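Side-chain contacts in ethanolamine utilization protein EutL (Clostridium perfringens E str. JGS1987, PDB 4TME), which forms trimers in the shell of the ethanolamine-utilization microcompartment and binds ethanolamine, which probably controls opening of its pore: residues K25-E30 against V62-S67; G85-P90 against S97-T102. All coordinates share one frame; numbering follows the deposited sequence.

Contact 1 (K25-E30 against V62-S67)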
ATOM      1  N   LYS C  25       6.299 -24.656  -3.747  1.00 34.25           N
ATOM      2  CA  LYS C  25       7.567 -24.035  -3.385  1.00 36.63           C
ATOM      3  C   LYS C  25       7.438 -22.531  -3.144  1.00 34.85           C
ATOM      4  O   LYS C  25       8.023 -22.000  -2.183  1.00 35.76           O
ATOM      5  CB  LYS C  25       8.625 -24.280  -4.472  1.00 44.56           C
ATOM      6  CG  LYS C  25       9.610 -25.392  -4.128  1.00 57.69           C
ATOM      7  CD  LYS C  25      10.677 -25.588  -5.216  1.00 66.04           C
ATOM      8  CE  LYS C  25      10.171 -26.456  -6.368  1.00 67.87           C
ATOM      9  NZ  LYS C  25       9.863 -27.874  -5.974  1.00 67.02           N
ATOM     10  N   LYS C  26       6.690 -21.838  -4.002  1.00 32.25           N
ATOM     11  CA  LYS C  26       6.565 -20.392  -3.848  1.00 31.45           C
ATOM     12  C   LYS C  26       5.727 -20.022  -2.623  1.00 31.65           C
ATOM     13  O   LYS C  26       5.898 -18.937  -2.049  1.00 32.42           O
ATOM     14  CB  LYS C  26       5.973 -19.753  -5.114  1.00 31.94           C
ATOM     15  CG  LYS C  26       6.925 -19.771  -6.310  1.00 32.71           C
ATOM     16  CD  LYS C  26       8.152 -18.869  -6.093  1.00 34.13           C
ATOM     17  CE  LYS C  26       9.036 -18.820  -7.324  1.00 36.53           C
ATOM     18  NZ  LYS C  26      10.240 -17.961  -7.099  1.00 38.85           N
ATOM     19  N   LEU C  27       4.833 -20.916  -2.220  1.00 31.31           N
ATOM     20  CA  LEU C  27       4.019 -20.699  -1.022  1.00 31.41           C
ATOM     21  C   LEU C  27       4.675 -21.280   0.240  1.00 33.75           C
ATOM     22  O   LEU C  27       4.122 -21.168   1.334  1.00 34.83           O
ATOM     23  CB  LEU C  27       2.634 -21.316  -1.209  1.00 29.36           C
ATOM     24  CG  LEU C  27       1.740 -20.646  -2.244  1.00 28.82           C
ATOM     25  CD1 LEU C  27       0.456 -21.451  -2.428  1.00 28.06           C
ATOM     26  CD2 LEU C  27       1.427 -19.197  -1.835  1.00 29.76           C
ATOM     27  N   GLU C  28       5.841 -21.896   0.075  1.00 32.73           N
ATOM     28  CA  GLU C  28       6.594 -22.471   1.187  1.00 35.41           C
ATOM     29  C   GLU C  28       5.767 -23.480   1.992  1.00 35.19           C
ATOM     30  O   GLU C  28       5.794 -23.495   3.229  1.00 35.05           O
ATOM     31  CB  GLU C  28       7.115 -21.349   2.100  1.00 39.82           C
ATOM     32  CG  GLU C  28       7.997 -20.355   1.362  1.00 47.22           C
ATOM     33  CD  GLU C  28       8.621 -19.303   2.262  1.00 55.39           C
ATOM     34  OE1 GLU C  28       7.974 -18.862   3.234  1.00 57.80           O
ATOM     35  OE2 GLU C  28       9.765 -18.908   1.979  1.00 59.34           O
ATOM     36  N   LEU C  29       5.046 -24.329   1.273  1.00 35.47           N
ATOM     37  CA  LEU C  29       4.205 -25.348   1.887  1.00 34.34           C
ATOM     38  C   LEU C  29       5.020 -26.476   2.495  1.00 36.12           C
ATOM     39  O   LEU C  29       6.146 -26.762   2.053  1.00 37.76           O
ATOM     40  CB  LEU C  29       3.254 -25.937   0.859  1.00 33.28           C
ATOM     41  CG  LEU C  29       2.314 -24.967   0.146  1.00 33.14           C
ATOM     42  CD1 LEU C  29       1.449 -25.760  -0.803  1.00 32.80           C
ATOM     43  CD2 LEU C  29       1.464 -24.209   1.152  1.00 33.62           C
ATOM     44  N   GLU C  30       4.424 -27.145   3.480  1.00 35.39           N
ATOM     45  CA  GLU C  30       4.993 -28.374   4.030  1.00 36.59           C
ATOM     46  C   GLU C  30       4.719 -29.556   3.109  1.00 35.80           C
ATOM     47  O   GLU C  30       3.785 -29.524   2.309  1.00 34.54           O
ATOM     48  CB  GLU C  30       4.416 -28.670   5.420  1.00 40.71           C
ATOM     49  CG  GLU C  30       4.593 -27.566   6.443  1.00 48.33           C
ATOM     50  CD  GLU C  30       6.043 -27.278   6.749  1.00 61.28           C
ATOM     51  OE1 GLU C  30       6.917 -28.071   6.341  1.00 66.42           O
ATOM     52  OE2 GLU C  30       6.313 -26.251   7.405  1.00 67.41           O
ATOM     53  N   VAL C  62      -3.434 -22.507   8.165  1.00 22.94           N
ATOM     54  CA  VAL C  62      -3.449 -21.276   7.376  1.00 23.36           C
ATOM     55  C   VAL C  62      -2.048 -21.037   6.862  1.00 24.67           C
ATOM     56  O   VAL C  62      -1.128 -20.858   7.666  1.00 25.37           O
ATOM     57  CB  VAL C  62      -3.921 -20.086   8.205  1.00 23.28           C
ATOM     58  CG1 VAL C  62      -3.906 -18.788   7.370  1.00 24.10           C
ATOM     59  CG2 VAL C  62      -5.312 -20.391   8.765  1.00 23.03           C
ATOM     60  N   VAL C  63      -1.874 -21.053   5.541  1.00 22.62           N
ATOM     61  CA  VAL C  63      -0.533 -20.940   4.967  1.00 23.40           C
ATOM     62  C   VAL C  63      -0.331 -19.618   4.258  1.00 23.79           C
ATOM     63  O   VAL C  63       0.802 -19.274   3.886  1.00 25.63           O
ATOM     64  CB  VAL C  63      -0.230 -22.100   3.993  1.00 24.08           C
ATOM     65  CG1 VAL C  63      -0.258 -23.418   4.760  1.00 25.22           C
ATOM     66  CG2 VAL C  63      -1.183 -22.114   2.802  1.00 24.86           C
ATOM     67  N   TYR C  64      -1.414 -18.868   4.090  1.00 22.39           N
ATOM     68  CA  TYR C  64      -1.344 -17.566   3.431  1.00 23.33           C
ATOM     69  C   TYR C  64      -2.507 -16.710   3.890  1.00 23.30           C
ATOM     70  O   TYR C  64      -3.652 -17.170   3.952  1.00 24.06           O
ATOM     71  CB  TYR C  64      -1.357 -17.747   1.904  1.00 24.04           C
ATOM     72  CG  TYR C  64      -0.793 -16.554   1.139  1.00 22.66           C
ATOM     73  CD1 TYR C  64      -1.590 -15.469   0.841  1.00 22.11           C
ATOM     74  CD2 TYR C  64       0.530 -16.535   0.734  1.00 24.15           C
ATOM     75  CE1 TYR C  64      -1.070 -14.357   0.136  1.00 22.20           C
ATOM     76  CE2 TYR C  64       1.046 -15.459   0.037  1.00 24.44           C
ATOM     77  CZ  TYR C  64       0.232 -14.370  -0.257  1.00 23.75           C
ATOM     78  OH  TYR C  64       0.780 -13.280  -0.936  1.00 23.54           O
ATOM     79  N   ALA C  65      -2.233 -15.449   4.236  1.00 22.48           N
ATOM     80  CA  ALA C  65      -3.269 -14.571   4.752  1.00 22.48           C
ATOM     81  C   ALA C  65      -2.831 -13.128   4.612  1.00 21.41           C
ATOM     82  O   ALA C  65      -1.969 -12.669   5.379  1.00 23.11           O
ATOM     83  CB  ALA C  65      -3.559 -14.891   6.236  1.00 24.25           C
ATOM     84  N   ARG C  66      -3.376 -12.428   3.628  1.00 19.93           N
ATOM     85  CA  ARG C  66      -2.956 -11.048   3.354  1.00 19.48           C
ATOM     86  C   ARG C  66      -4.131 -10.144   3.025  1.00 19.42           C
ATOM     87  O   ARG C  66      -5.101 -10.577   2.390  1.00 19.58           O
ATOM     88  CB  ARG C  66      -1.969 -10.989   2.183  1.00 20.48           C
ATOM     89  CG  ARG C  66      -0.604 -11.659   2.374  1.00 22.69           C
ATOM     90  CD  ARG C  66       0.284 -10.908   3.354  1.00 25.91           C
ATOM     91  NE  ARG C  66       0.406  -9.469   3.035  1.00 27.18           N
ATOM     92  CZ  ARG C  66       1.145  -8.950   2.054  1.00 29.05           C
ATOM     93  NH1 ARG C  66       1.873  -9.723   1.262  1.00 29.77           N
ATOM     94  NH2 ARG C  66       1.174  -7.627   1.863  1.00 28.52           N
ATOM     95  N   SER C  67      -4.001  -8.880   3.440  1.00 20.41           N
ATOM     96  CA  SER C  67      -4.978  -7.835   3.183  1.00 19.66           C
ATOM     97  C   SER C  67      -4.632  -7.003   1.944  1.00 18.83           C
ATOM     98  O   SER C  67      -3.455  -6.877   1.590  1.00 20.45           O
ATOM     99  CB  SER C  67      -5.064  -6.906   4.409  1.00 21.62           C
ATOM    100  OG  SER C  67      -5.438  -7.670   5.557  1.00 22.25           O
TER
HETATM  101  O   HOH W   1       2.501 -19.149   1.832  1.00 34.22           O
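Leu29 and Val63 mark the closest approach of the two backbones, CA to CA 7.2 Å, where the turn that ends helix 21-26 passes strand 61-67, outermost of its sheet within the chain. The turn is a Schellman motif: Glu28 leaves the helix with positive phi (56°), and its N makes a weak bond of 3.1 Å back to Lys25 O. No direct hydrogen bond joins the two segments; two leucine-tip contacts and one water do. CD2 of Leu29 settles against the isopropyl group of Val63, 3.8 Å from CG2 and little farther from CB and CG1, so a single methyl meets both branches and the carbon that joins them; the two side chains cross at about a right angle. Leu27 reaches the strand through its own CD2, 3.8 Å from Tyr64 CD2, and approaches the ring obliquely, with CE2 the next ring atom. The first torsion of Tyr64 (chi1 -159°) swings the ring out beside its carbonyl carbon, and the ring rotation (chi2 -84°) turns the CD2-CE2 side to this methyl. Polar backbone is linked by water 1, which donates to Leu27 O at 2.6 Å and to Val63 O at 2.7 Å; it also lies in the plane of the Tyr64 ring, at its edge. This spends both water hydrogens on carbonyls of opposite segments. The second subunit packs against the same spot: Tyr64 OH is hydrogen-bonded to Pro178 O of that chain, and Met158 of that chain packs on Leu27. On strand 61-67, Val63 and Tyr64 stand opposite the single Ile86 of strand 83-89, a classic beta bulge. The contact ties a helix-ending Schellman turn to a bulged outer strand of the four-stranded antiparallel sheet in a BMC domain, at a subunit interface of the EutL trimer.

Contact 2 (G85-P90 against S97-T102)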
ATOM      1  N   GLY C  85      -7.208 -15.527   1.762  1.00 20.23           N
ATOM      2  CA  GLY C  85      -6.786 -16.523   2.719  1.00 21.40           C
ATOM      3  C   GLY C  85      -6.560 -17.850   2.009  1.00 21.38           C
ATOM      4  O   GLY C  85      -7.299 -18.178   1.073  1.00 21.67           O
ATOM      5  N   ILE C  86      -5.526 -18.588   2.413  1.00 20.39           N
ATOM      6  CA  ILE C  86      -5.276 -19.915   1.865  1.00 20.24           C
ATOM      7  C   ILE C  86      -5.099 -20.926   2.978  1.00 21.86           C
ATOM      8  O   ILE C  86      -4.231 -20.784   3.853  1.00 22.01           O
ATOM      9  CB  ILE C  86      -4.022 -19.951   0.944  1.00 22.63           C
ATOM     10  CG1 ILE C  86      -4.183 -18.940  -0.188  1.00 23.32           C
ATOM     11  CG2 ILE C  86      -3.831 -21.378   0.338  1.00 23.73           C
ATOM     12  CD1 ILE C  86      -3.013 -18.860  -1.169  1.00 24.35           C
ATOM     13  N   LEU C  87      -5.965 -21.934   2.951  1.00 21.82           N
ATOM     14  CA  LEU C  87      -5.869 -23.100   3.814  1.00 23.50           C
ATOM     15  C   LEU C  87      -5.137 -24.209   3.081  1.00 24.36           C
ATOM     16  O   LEU C  87      -5.291 -24.347   1.870  1.00 24.66           O
ATOM     17  CB  LEU C  87      -7.263 -23.610   4.206  1.00 23.13           C
ATOM     18  CG  LEU C  87      -8.116 -22.681   5.063  1.00 22.56           C
ATOM     19  CD1 LEU C  87      -9.522 -23.290   5.154  1.00 22.81           C
ATOM     20  CD2 LEU C  87      -7.520 -22.552   6.444  1.00 22.37           C
ATOM     21  N   ALA C  88      -4.338 -24.986   3.796  1.00 24.59           N
ATOM     22  CA  ALA C  88      -3.698 -26.160   3.198  1.00 24.92           C
ATOM     23  C   ALA C  88      -3.971 -27.389   4.063  1.00 25.05           C
ATOM     24  O   ALA C  88      -4.006 -27.325   5.286  1.00 25.15           O
ATOM     25  CB  ALA C  88      -2.200 -25.951   3.026  1.00 26.06           C
ATOM     26  N   GLY C  89      -4.160 -28.517   3.398  1.00 24.21           N
ATOM     27  CA  GLY C  89      -4.410 -29.760   4.098  1.00 24.05           C
ATOM     28  C   GLY C  89      -3.998 -30.933   3.236  1.00 25.30           C
ATOM     29  O   GLY C  89      -3.591 -30.752   2.096  1.00 26.25           O
ATOM     30  N   PRO C  90      -4.106 -32.144   3.783  1.00 27.70           N
ATOM     31  CA  PRO C  90      -3.632 -33.370   3.133  1.00 29.68           C
ATOM     32  C   PRO C  90      -4.526 -33.866   2.016  1.00 31.77           C
ATOM     33  O   PRO C  90      -4.093 -34.714   1.241  1.00 34.04           O
ATOM     34  CB  PRO C  90      -3.621 -34.388   4.279  1.00 30.90           C
ATOM     35  CG  PRO C  90      -4.649 -33.893   5.223  1.00 30.61           C
ATOM     36  CD  PRO C  90      -4.517 -32.395   5.174  1.00 27.74           C
ATOM     37  N   SER C  97     -13.731 -29.226   4.243  1.00 24.53           N
ATOM     38  CA  SER C  97     -14.289 -29.118   5.586  1.00 25.34           C
ATOM     39  C   SER C  97     -13.843 -27.800   6.225  1.00 26.07           C
ATOM     40  O   SER C  97     -14.637 -27.076   6.851  1.00 26.80           O
ATOM     41  CB  SER C  97     -13.853 -30.324   6.428  1.00 28.50           C
ATOM     42  OG  SER C  97     -14.294 -30.196   7.762  1.00 31.23           O
ATOM     43  N   GLY C  98     -12.578 -27.462   6.011  1.00 24.03           N
ATOM     44  CA  GLY C  98     -12.042 -26.206   6.516  1.00 22.56           C
ATOM     45  C   GLY C  98     -12.738 -24.975   5.931  1.00 23.15           C
ATOM     46  O   GLY C  98     -13.060 -24.025   6.661  1.00 24.72           O
ATOM     47  N   LEU C  99     -12.986 -24.981   4.619  1.00 23.17           N
ATOM     48  CA  LEU C  99     -13.623 -23.840   3.973  1.00 23.00           C
ATOM     49  C   LEU C  99     -15.078 -23.712   4.439  1.00 22.77           C
ATOM     50  O   LEU C  99     -15.559 -22.609   4.664  1.00 24.34           O
ATOM     51  CB  LEU C  99     -13.562 -23.972   2.453  1.00 23.35           C
ATOM     52  CG  LEU C  99     -12.199 -23.743   1.794  1.00 23.58           C
ATOM     53  CD1 LEU C  99     -12.244 -24.170   0.319  1.00 25.03           C
ATOM     54  CD2 LEU C  99     -11.765 -22.274   1.910  1.00 22.90           C
ATOM     55  N   ASN C 100     -15.778 -24.826   4.604  1.00 23.93           N
ATOM     56  CA  ASN C 100     -17.148 -24.747   5.083  1.00 26.53           C
ATOM     57  C   ASN C 100     -17.192 -24.118   6.485  1.00 27.64           C
ATOM     58  O   ASN C 100     -18.050 -23.277   6.762  1.00 27.46           O
ATOM     59  CB  ASN C 100     -17.814 -26.124   5.059  1.00 30.04           C
ATOM     60  CG  ASN C 100     -18.333 -26.486   3.656  1.00 34.80           C
ATOM     61  OD1 ASN C 100     -19.237 -25.834   3.142  1.00 34.42           O
ATOM     62  ND2 ASN C 100     -17.737 -27.508   3.027  1.00 35.99           N
ATOM     63  N   ALA C 101     -16.237 -24.472   7.350  1.00 27.19           N
ATOM     64  CA  ALA C 101     -16.204 -23.876   8.696  1.00 26.35           C
ATOM     65  C   ALA C 101     -15.898 -22.380   8.639  1.00 24.91           C
ATOM     66  O   ALA C 101     -16.414 -21.601   9.459  1.00 25.39           O
ATOM     67  CB  ALA C 101     -15.184 -24.604   9.576  1.00 26.15           C
ATOM     68  N   THR C 102     -15.046 -21.994   7.692  1.00 23.33           N
ATOM     69  CA  THR C 102     -14.666 -20.593   7.482  1.00 23.06           C
ATOM     70  C   THR C 102     -15.901 -19.788   7.065  1.00 24.45           C
ATOM     71  O   THR C 102     -16.221 -18.744   7.632  1.00 24.76           O
ATOM     72  CB  THR C 102     -13.578 -20.439   6.405  1.00 23.51           C
ATOM     73  OG1 THR C 102     -12.427 -21.223   6.754  1.00 24.26           O
ATOM     74  CG2 THR C 102     -13.131 -18.984   6.285  1.00 23.24           C
TER
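Apolar contact rests on Leu87, whose CD1 reaches three residues of helix 97-102. This methyl lies 3.7 Å from Gly98 C and 3.9 Å from Leu99 N, so it touches the peptide link itself. Gly98 has no side chain between its backbone and the strand, and the methyl rests directly on the helix backbone. The tip of Leu99 adds a looser side-chain contact, CD2 to Leu87 CD1 at 4.1 Å. CG of Leu87 stands anti to its carbonyl carbon (chi1 -65°), and the extended second torsion carries CD1 outward to the helix. Next to this comes a polar atom against a methyl: Thr102 OG1 is 3.9 Å from Leu87 CD1, one turn beyond Gly98. Hydrogen bonds stay within the helix. Thr102 OG1 donates to Gly98 O at 2.9 Å, 37° out of the carbonyl plane, while Thr102 N gives the usual helical bond to the same oxygen at 3.0 Å. The two donors come from opposite faces of that plane, so one carbonyl holds both the turn and the buried hydroxyl; with its proton spent there, OG1 can lie beside a methyl without needing a partner on the strand. By backbone, strand 85-89 and helix 97-102 run 9.5 Å apart at closest approach and roughly antiparallel, at 144°. Other elements pack round the pair: Leu51 of helix 44-57 packs on Leu87, Ala50 and Ala54 of that helix on Thr102, and Phe217 of the second subunit on Leu99. Strand 83-89 followed by helix 92-106, folded back over one face of an antiparallel sheet with helix 44-57 beside it, is the alpha/beta layering of the BMC fold, here with a helix glycine admitting a strand leucine.

Strands 61-67 and 83-89 are neighbours in one antiparallel sheet and couple contact 1 to contact 2, whose centres lie 13 Å apart. Probable hydrogen bonds join Tyr64 O to Ile86 N at 2.8 Å and Val63 N to Ile86 O at 2.9 Å. The sheet carries them on different faces: Val63 CG1 packs on Ala88 CB at 3.6 Å on the turn's side, whereas Val62 CG2 meets Leu87 CD2 at 3.9 Å on the helix side. Both contacts touch the second subunit, whose Met158 also packs on Ile86. Neither lines the ethanolamine pocket; the side chain of Tyr64 is about 13 Å from a bound ethanolamine, and Ser67, farther along its strand, hydrogen-bonds pocket residue Asp44.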